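PDB 1TR8: conserved protein (MTH177) from Methanothermobacter marburgensis, which probably contacts nascent chains as they emerge from the ribosome, acting as a homodimer that also binds ribosomal RNA. Local coordinates for residues 59-72 with 80-94. Residues are numbered along the deposited sequence; the frame is centred on the assembly and turned at random.
Sequences EAEMEIPEDDIELV and REDATRALQETGGDL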
# COMPACT_ATOMS: atom_id res chain seq x y z
N GLU A 59 9.72 -8.19 -6.69
CA GLU A 59 11.13 -8.46 -6.96
C GLU A 59 12.00 -7.28 -6.55
O GLU A 59 11.55 -6.15 -6.61
CB GLU A 59 11.31 -8.77 -8.45
CG GLU A 59 11.38 -10.26 -8.74
CD GLU A 59 10.36 -10.71 -9.77
OE1 GLU A 59 10.42 -10.20 -10.92
OE2 GLU A 59 9.51 -11.58 -9.41
N ALA A 60 13.25 -7.52 -6.16
CA ALA A 60 14.11 -6.40 -5.81
C ALA A 60 14.38 -5.56 -7.06
O ALA A 60 14.70 -6.09 -8.13
CB ALA A 60 15.40 -6.88 -5.20
N GLU A 61 14.15 -4.26 -6.92
CA GLU A 61 14.31 -3.24 -7.97
C GLU A 61 15.69 -2.59 -7.82
O GLU A 61 15.92 -1.84 -6.88
CB GLU A 61 13.17 -2.21 -7.86
CG GLU A 61 13.35 -0.88 -8.60
CD GLU A 61 13.03 -0.93 -10.09
OE1 GLU A 61 11.98 -1.48 -10.48
OE2 GLU A 61 13.82 -0.34 -10.87
N MSE A 62 16.64 -2.95 -8.68
CA MSE A 62 18.01 -2.45 -8.53
C MSE A 62 18.84 -2.56 -9.80
O MSE A 62 18.48 -3.28 -10.75
CB MSE A 62 18.71 -3.25 -7.45
CG MSE A 62 18.60 -4.76 -7.67
SE MSE A 62 19.59 -5.75 -6.33
CE MSE A 62 18.81 -4.97 -4.71
N GLU A 63 19.96 -1.85 -9.79
CA GLU A 63 20.93 -1.89 -10.87
C GLU A 63 21.97 -2.96 -10.57
O GLU A 63 22.62 -2.95 -9.52
CB GLU A 63 21.68 -0.55 -11.00
CG GLU A 63 20.92 0.64 -11.56
CD GLU A 63 21.81 1.88 -11.56
OE1 GLU A 63 23.06 1.73 -11.43
OE2 GLU A 63 21.27 3.01 -11.65
N ILE A 64 22.12 -3.90 -11.49
CA ILE A 64 23.09 -4.97 -11.34
C ILE A 64 24.21 -4.77 -12.37
O ILE A 64 23.97 -4.80 -13.59
CB ILE A 64 22.42 -6.31 -11.60
CG1 ILE A 64 21.17 -6.44 -10.72
CG2 ILE A 64 23.40 -7.43 -11.33
CD1 ILE A 64 19.97 -6.93 -11.48
N PRO A 65 25.43 -4.59 -11.88
CA PRO A 65 26.57 -4.41 -12.77
C PRO A 65 26.79 -5.60 -13.70
O PRO A 65 26.81 -6.74 -13.26
CB PRO A 65 27.76 -4.25 -11.81
CG PRO A 65 27.16 -3.89 -10.45
CD PRO A 65 25.79 -4.48 -10.45
N GLU A 66 26.92 -5.32 -15.00
CA GLU A 66 27.18 -6.34 -16.01
C GLU A 66 28.29 -7.29 -15.60
O GLU A 66 28.16 -8.52 -15.70
CB GLU A 66 27.57 -5.66 -17.33
CG GLU A 66 27.44 -6.54 -18.57
CD GLU A 66 26.02 -6.59 -19.09
OE1 GLU A 66 25.19 -7.27 -18.47
OE2 GLU A 66 25.72 -5.95 -20.12
N ASP A 67 29.40 -6.71 -15.17
CA ASP A 67 30.58 -7.48 -14.79
C ASP A 67 30.27 -8.43 -13.63
O ASP A 67 30.80 -9.53 -13.59
CB ASP A 67 31.75 -6.55 -14.48
CG ASP A 67 32.23 -5.80 -15.70
OD1 ASP A 67 31.75 -6.11 -16.82
OD2 ASP A 67 33.07 -4.87 -15.65
N ASP A 68 29.37 -8.05 -12.73
CA ASP A 68 28.97 -8.95 -11.67
C ASP A 68 28.10 -10.08 -12.17
O ASP A 68 28.28 -11.22 -11.76
CB ASP A 68 28.20 -8.19 -10.61
CG ASP A 68 29.07 -7.21 -9.86
OD1 ASP A 68 30.26 -7.06 -10.22
OD2 ASP A 68 28.64 -6.55 -8.89
N ILE A 69 27.16 -9.78 -13.06
CA ILE A 69 26.36 -10.83 -13.71
C ILE A 69 27.26 -11.81 -14.43
O ILE A 69 27.14 -13.00 -14.23
CB ILE A 69 25.34 -10.22 -14.69
CG1 ILE A 69 24.35 -9.35 -13.92
CG2 ILE A 69 24.57 -11.31 -15.44
CD1 ILE A 69 23.47 -8.51 -14.81
N GLU A 70 28.19 -11.29 -15.23
CA GLU A 70 29.16 -12.10 -15.97
C GLU A 70 29.96 -13.02 -15.05
O GLU A 70 30.08 -14.21 -15.31
CB GLU A 70 30.13 -11.20 -16.74
CG GLU A 70 29.53 -10.64 -18.01
CD GLU A 70 30.40 -9.57 -18.65
OE1 GLU A 70 31.63 -9.53 -18.38
OE2 GLU A 70 29.84 -8.77 -19.43
N LEU A 71 30.48 -12.45 -13.97
CA LEU A 71 31.30 -13.21 -13.00
C LEU A 71 30.53 -14.38 -12.39
O LEU A 71 31.01 -15.51 -12.33
CB LEU A 71 31.79 -12.27 -11.89
CG LEU A 71 33.02 -12.71 -11.09
CD1 LEU A 71 33.82 -11.50 -10.68
CD2 LEU A 71 32.65 -13.49 -9.86
N VAL A 72 29.29 -14.11 -12.01
CA VAL A 72 28.45 -15.15 -11.42
C VAL A 72 28.11 -16.25 -12.44
O VAL A 72 28.12 -17.43 -12.11
CB VAL A 72 27.14 -14.55 -10.83
CG1 VAL A 72 26.26 -15.66 -10.26
CG2 VAL A 72 27.44 -13.53 -9.76
N ARG A 80 21.89 -16.15 -17.66
CA ARG A 80 21.90 -14.74 -17.38
C ARG A 80 20.76 -14.46 -16.43
O ARG A 80 20.90 -13.67 -15.51
CB ARG A 80 21.71 -13.95 -18.67
CG ARG A 80 21.80 -12.46 -18.49
CD ARG A 80 22.14 -11.74 -19.77
NE ARG A 80 23.58 -11.72 -20.02
CZ ARG A 80 24.39 -10.73 -19.63
NH1 ARG A 80 23.90 -9.70 -18.95
NH2 ARG A 80 25.69 -10.81 -19.89
N GLU A 81 19.62 -15.07 -16.74
CA GLU A 81 18.39 -15.00 -15.96
C GLU A 81 18.57 -15.37 -14.48
O GLU A 81 18.24 -14.59 -13.59
CB GLU A 81 17.37 -15.95 -16.60
CG GLU A 81 16.04 -16.01 -15.87
CD GLU A 81 15.02 -16.86 -16.59
OE1 GLU A 81 15.40 -17.89 -17.20
OE2 GLU A 81 13.82 -16.49 -16.53
N ASP A 82 19.09 -16.55 -14.21
CA ASP A 82 19.33 -16.97 -12.83
C ASP A 82 20.39 -16.16 -12.12
O ASP A 82 20.30 -15.91 -10.93
CB ASP A 82 19.72 -18.45 -12.78
CG ASP A 82 18.65 -19.35 -13.32
OD1 ASP A 82 17.47 -18.92 -13.39
OD2 ASP A 82 18.89 -20.50 -13.73
N ALA A 83 21.46 -15.80 -12.82
CA ALA A 83 22.53 -15.02 -12.19
C ALA A 83 21.96 -13.68 -11.77
O ALA A 83 22.20 -13.18 -10.67
CB ALA A 83 23.72 -14.84 -13.14
N THR A 84 21.13 -13.11 -12.64
CA THR A 84 20.56 -11.80 -12.39
C THR A 84 19.59 -11.88 -11.21
O THR A 84 19.64 -11.09 -10.27
CB THR A 84 19.89 -11.33 -13.70
OG1 THR A 84 20.91 -11.10 -14.68
CG2 THR A 84 19.23 -9.99 -13.54
N ARG A 85 18.75 -12.90 -11.20
CA ARG A 85 17.85 -13.13 -10.07
C ARG A 85 18.58 -13.44 -8.75
O ARG A 85 18.28 -12.88 -7.71
CB ARG A 85 16.87 -14.26 -10.39
CG ARG A 85 15.92 -14.57 -9.24
CD ARG A 85 14.82 -15.59 -9.58
NE ARG A 85 15.34 -16.70 -10.39
CZ ARG A 85 14.86 -17.06 -11.57
NH1 ARG A 85 13.83 -16.43 -12.12
NH2 ARG A 85 15.41 -18.08 -12.21
N ALA A 86 19.61 -14.27 -8.80
CA ALA A 86 20.44 -14.50 -7.63
C ALA A 86 20.98 -13.21 -7.00
O ALA A 86 20.97 -13.05 -5.78
CB ALA A 86 21.61 -15.40 -7.98
N LEU A 87 21.51 -12.33 -7.84
CA LEU A 87 22.12 -11.07 -7.38
C LEU A 87 21.07 -10.11 -6.83
O LEU A 87 21.32 -9.37 -5.89
CB LEU A 87 22.89 -10.42 -8.53
CG LEU A 87 24.34 -10.86 -8.73
CD1 LEU A 87 24.80 -10.55 -10.16
CD2 LEU A 87 25.26 -10.19 -7.74
N GLN A 88 19.90 -10.09 -7.47
CA GLN A 88 18.73 -9.39 -6.96
C GLN A 88 18.43 -9.92 -5.55
O GLN A 88 18.29 -9.14 -4.63
CB GLN A 88 17.49 -9.61 -7.84
CG GLN A 88 17.38 -8.87 -9.19
CD GLN A 88 16.04 -9.17 -9.94
OE1 GLN A 88 15.06 -8.40 -9.87
NE2 GLN A 88 16.00 -10.30 -10.64
N GLU A 89 18.33 -11.24 -5.42
CA GLU A 89 18.02 -11.90 -4.14
C GLU A 89 18.99 -11.54 -3.01
O GLU A 89 18.58 -11.40 -1.87
CB GLU A 89 18.01 -13.44 -4.24
CG GLU A 89 16.75 -14.06 -4.84
CD GLU A 89 15.54 -14.05 -3.92
OE1 GLU A 89 15.70 -14.16 -2.68
OE2 GLU A 89 14.42 -13.95 -4.46
N THR A 90 20.28 -11.42 -3.30
CA THR A 90 21.26 -11.09 -2.26
C THR A 90 21.63 -9.60 -2.15
O THR A 90 22.65 -9.25 -1.56
CB THR A 90 22.55 -11.87 -2.51
OG1 THR A 90 23.19 -11.39 -3.71
CG2 THR A 90 22.24 -13.32 -2.80
N GLY A 91 20.85 -8.73 -2.78
CA GLY A 91 21.19 -7.31 -2.83
C GLY A 91 22.54 -6.96 -3.45
O GLY A 91 23.24 -6.05 -3.00
N GLY A 92 22.92 -7.65 -4.51
CA GLY A 92 24.20 -7.36 -5.17
C GLY A 92 25.46 -7.96 -4.53
O GLY A 92 26.58 -7.74 -5.00
N ASP A 93 25.28 -8.76 -3.48
CA ASP A 93 26.41 -9.42 -2.84
C ASP A 93 26.84 -10.60 -3.68
O ASP A 93 26.08 -11.56 -3.90
CB ASP A 93 26.04 -9.87 -1.43
CG ASP A 93 27.24 -10.37 -0.66
OD1 ASP A 93 27.98 -11.26 -1.14
OD2 ASP A 93 27.51 -9.93 0.48
N LEU A 94 28.08 -10.53 -4.14
CA LEU A 94 28.62 -11.47 -5.11
C LEU A 94 28.94 -12.82 -4.47
O LEU A 94 28.59 -13.86 -5.00
CB LEU A 94 29.87 -10.86 -5.74
CG LEU A 94 30.26 -11.38 -7.12
CD1 LEU A 94 29.19 -11.12 -8.18
CD2 LEU A 94 31.54 -10.70 -7.54
O HOH W 1 26.30 -6.71 -7.50
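The UBA domain, a compact three-helix bundle, is built here around the packing of its first helix, 66-76, and the linker before it against the second helix, 80-89, with Ile69 set as a knob into the hole formed by Arg80, Ala83, Thr84 and Leu87. The axes of 66-72 and 80-89 approach to 9.0 Å and cross at 114°. Ile69 turns CD1 to Thr84 OG1 at 3.6 Å, while its CG2 lies over one face of the Arg80 guanidinium. That hydroxyl is tied back to its own helix: Thr84 OG1 donates to Arg80 O at 2.7 Å, reaching the carbonyl from the face opposite to Thr84 N. With CG2 anti to the backbone N, Thr84 presents this methyl to Ile64 CD1, 3.8 Å away. An alanine in place of Thr84 is likely to leave Ile64 CD1 and Ile69 CD1 with a gap beside them and Arg80 O with one donor fewer.

Deeper in, Leu87 CD1 meets Ile64 CG2 at 3.6 Å and also touches Ile69 and Val72. Leu94, opening helix 94-100, closes the bundle: its CD1 presses tightly on Val72 CG2 (3.4 Å) and its CD2 meets both methyls of Leu71. Selenomethionine Met62 lays SE against Gln88 CA, its CE reaching Gly91, where a Schellman motif ends helix 80-89.

Charge and water fasten the margins. Arg80, bent at chi3 (-84°), brings NH1 to Glu66 OE1 at 2.8 Å; the oxygen lies near the guanidinium plane, but the nitrogen comes from above the carboxylate, the two planes standing 86° apart. Between Asp68 OD2 and Gly92 O, one water donates to both. The chemistry thus implies an aliphatic interior joining linker and helices, with a single-pronged salt bridge and a water bridge at its borders.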